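Local coordinates for SnoaL-like domain-containing protein (PDB 5TGN), which is of unknown function but carries a SnoaL-like domain of the NTF2 clan, a fold whose members often bind small molecules in a pocket, at residues A30-I35 against R100-T105. Numbering follows the deposited sequence.
Sequences AQDGEI and RIRRLT
Glu34 and Arg103 run alongside each other across a parallel pair of strands, 33-37 and 100-108, in the curved mixed sheet of the NTF2-like fold. The carboxylate and guanidinium planes differ by only 14°. Arg103 NE lies 3.0 Å from Glu34 OE2, approaching on the anti side, somewhat out of the carboxylate plane but in the guanidinium plane, and a weak second bond comes from NH2. With CG anti to the backbone N (chi1 170°), the Arg103 chain runs beside Glu34 before bending at chi3. Each group has a further partner: Glu34 OE1 pairs with Arg44, and Arg103 NH1 with Glu91 of the second subunit. A leucine in place of Arg103 would probably leave Glu34 OE2 without its charged mate and break the ionic link to that subunit. Arg102 and Arg103 share Asp95 as partner on strand 88-97, a classic beta bulge. Beyond the bulge, Leu104 N donates to Glu34 O at 2.8 Å; before it, Ala30 N donates to Ile101 O at 3.0 Å. Arg102, kinked along its chain, swings its end back to Asp32 in the type I turn Ala30-Gly33. Both hydrogen bonds of this salt bridge are weak: Arg102 NH2 lies 3.3 Å from Asp32 OD1, Arg102 NH1 meets Asp32 OD2 at the guanidinium edge, and the planes are 73° apart. On the sheet face bearing Ile35 and Leu104, CG1 of Ile35 packs alongside CD2 of Leu104 at 4.1 Å, and Tyr13 of helix 6-18 touches both. On the Glu34 face, a water donates to Glu34 OE2 at 2.7 Å and weakly accepts from Arg103 NH2.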
loop_
_atom_site.group_PDB
_atom_site.type_symbol
_atom_site.label_atom_id
_atom_site.label_comp_id
_atom_site.label_asym_id
_atom_site.label_seq_id
_atom_site.Cartn_x
_atom_site.Cartn_y
_atom_site.Cartn_z
ATOM N N ALA A 30 13.186 6.068 -17.794
ATOM C CA ALA A 30 13.375 5.305 -19.022
ATOM C C ALA A 30 12.037 4.747 -19.503
ATOM O O ALA A 30 11.088 4.562 -18.731
ATOM C CB ALA A 30 14.367 4.153 -18.816
ATOM N N GLN A 31 11.980 4.462 -20.801
ATOM C CA GLN A 31 10.754 3.946 -21.395
ATOM C C GLN A 31 10.289 2.674 -20.701
ATOM O O GLN A 31 9.086 2.448 -20.548
ATOM C CB GLN A 31 10.966 3.697 -22.898
ATOM C CG GLN A 31 9.749 3.125 -23.592
ATOM C CD GLN A 31 9.926 2.938 -25.117
ATOM O OE1 GLN A 31 11.053 2.941 -25.649
ATOM N NE2 GLN A 31 8.797 2.756 -25.820
ATOM N N ASP A 32 11.223 1.815 -20.303
ATOM C CA ASP A 32 10.903 0.628 -19.520
ATOM C C ASP A 32 11.215 0.817 -18.040
ATOM O O ASP A 32 11.408 -0.168 -17.328
ATOM C CB ASP A 32 11.647 -0.589 -20.078
ATOM C CG ASP A 32 13.135 -0.349 -20.216
ATOM O OD1 ASP A 32 13.573 0.791 -19.972
ATOM O OD2 ASP A 32 13.873 -1.288 -20.589
ATOM N N GLY A 33 11.278 2.062 -17.570
ATOM C CA GLY A 33 11.499 2.319 -16.164
ATOM C C GLY A 33 10.250 1.987 -15.368
ATOM O O GLY A 33 9.175 1.749 -15.918
ATOM N N GLU A 34 10.385 1.958 -14.047
ATOM C CA GLU A 34 9.242 1.533 -13.259
ATOM C C GLU A 34 9.254 2.141 -11.864
ATOM O O GLU A 34 10.301 2.509 -11.318
ATOM C CB GLU A 34 9.202 0.012 -13.137
ATOM C CG GLU A 34 10.354 -0.517 -12.335
ATOM C CD GLU A 34 10.469 -2.023 -12.398
ATOM O OE1 GLU A 34 9.968 -2.623 -13.381
ATOM O OE2 GLU A 34 11.075 -2.607 -11.468
ATOM N N ILE A 35 8.063 2.162 -11.266
ATOM C CA ILE A 35 7.890 2.459 -9.848
ATOM C C ILE A 35 7.385 1.198 -9.163
ATOM O O ILE A 35 6.452 0.548 -9.655
ATOM C CB ILE A 35 6.900 3.606 -9.620
ATOM C CG1 ILE A 35 7.423 4.896 -10.255
ATOM C CG2 ILE A 35 6.654 3.804 -8.119
ATOM C CD1 ILE A 35 6.463 6.068 -10.068
ATOM N N ARG A 100 18.405 8.666 -16.900
ATOM C CA ARG A 100 16.998 8.505 -16.545
ATOM C C ARG A 100 16.869 7.544 -15.379
ATOM O O ARG A 100 17.783 6.779 -15.085
ATOM C CB ARG A 100 16.150 8.003 -17.717
ATOM C CG ARG A 100 16.025 9.027 -18.831
ATOM C CD ARG A 100 15.116 8.569 -19.953
ATOM N NE ARG A 100 14.882 9.641 -20.919
ATOM C CZ ARG A 100 13.740 10.307 -21.026
ATOM N NH1 ARG A 100 12.722 9.992 -20.244
ATOM N NH2 ARG A 100 13.612 11.269 -21.936
ATOM N N ILE A 101 15.705 7.576 -14.736
ATOM C CA ILE A 101 15.377 6.642 -13.658
ATOM C C ILE A 101 14.977 5.302 -14.255
ATOM O O ILE A 101 14.034 5.215 -15.053
ATOM C CB ILE A 101 14.256 7.190 -12.759
ATOM C CG1 ILE A 101 14.623 8.579 -12.218
ATOM C CG2 ILE A 101 14.026 6.238 -11.598
ATOM C CD1 ILE A 101 13.388 9.392 -11.674
ATOM N N ARG A 102 15.707 4.253 -13.882
ATOM C CA ARG A 102 15.322 2.903 -14.266
ATOM C C ARG A 102 14.307 2.338 -13.285
ATOM O O ARG A 102 13.383 1.619 -13.684
ATOM C CB ARG A 102 16.555 2.005 -14.345
ATOM C CG ARG A 102 17.455 2.393 -15.526
ATOM C CD ARG A 102 18.189 1.205 -16.157
ATOM N NE ARG A 102 17.282 0.097 -16.441
ATOM C CZ ARG A 102 16.469 0.047 -17.490
ATOM N NH1 ARG A 102 15.676 -0.999 -17.663
ATOM N NH2 ARG A 102 16.448 1.044 -18.360
ATOM N N ARG A 103 14.462 2.638 -12.002
ATOM C CA ARG A 103 13.504 2.130 -11.047
ATOM C C ARG A 103 13.426 3.080 -9.866
ATOM O O ARG A 103 14.449 3.585 -9.389
ATOM C CB ARG A 103 13.868 0.718 -10.570
ATOM C CG ARG A 103 13.005 0.224 -9.373
ATOM C CD ARG A 103 13.651 -1.045 -8.790
ATOM N NE ARG A 103 13.389 -2.236 -9.596
ATOM C CZ ARG A 103 13.960 -3.422 -9.391
ATOM N NH1 ARG A 103 14.868 -3.561 -8.432
ATOM N NH2 ARG A 103 13.609 -4.475 -10.123
ATOM N N LEU A 104 12.200 3.333 -9.413
ATOM C CA LEU A 104 11.981 4.038 -8.158
ATOM C C LEU A 104 11.230 3.094 -7.228
ATOM O O LEU A 104 10.171 2.571 -7.593
ATOM C CB LEU A 104 11.210 5.349 -8.378
ATOM C CG LEU A 104 10.540 5.922 -7.119
ATOM C CD1 LEU A 104 11.566 6.347 -6.101
ATOM C CD2 LEU A 104 9.585 7.063 -7.500
ATOM N N THR A 105 11.802 2.826 -6.053
ATOM C CA THR A 105 11.143 2.006 -5.031
ATOM C C THR A 105 10.682 2.932 -3.909
ATOM O O THR A 105 11.462 3.766 -3.438
ATOM C CB THR A 105 12.103 0.938 -4.477
ATOM O OG1 THR A 105 12.510 0.038 -5.523
ATOM C CG2 THR A 105 11.448 0.125 -3.350
HETATM O O HOH W 1 10.379 -5.104 -10.758
#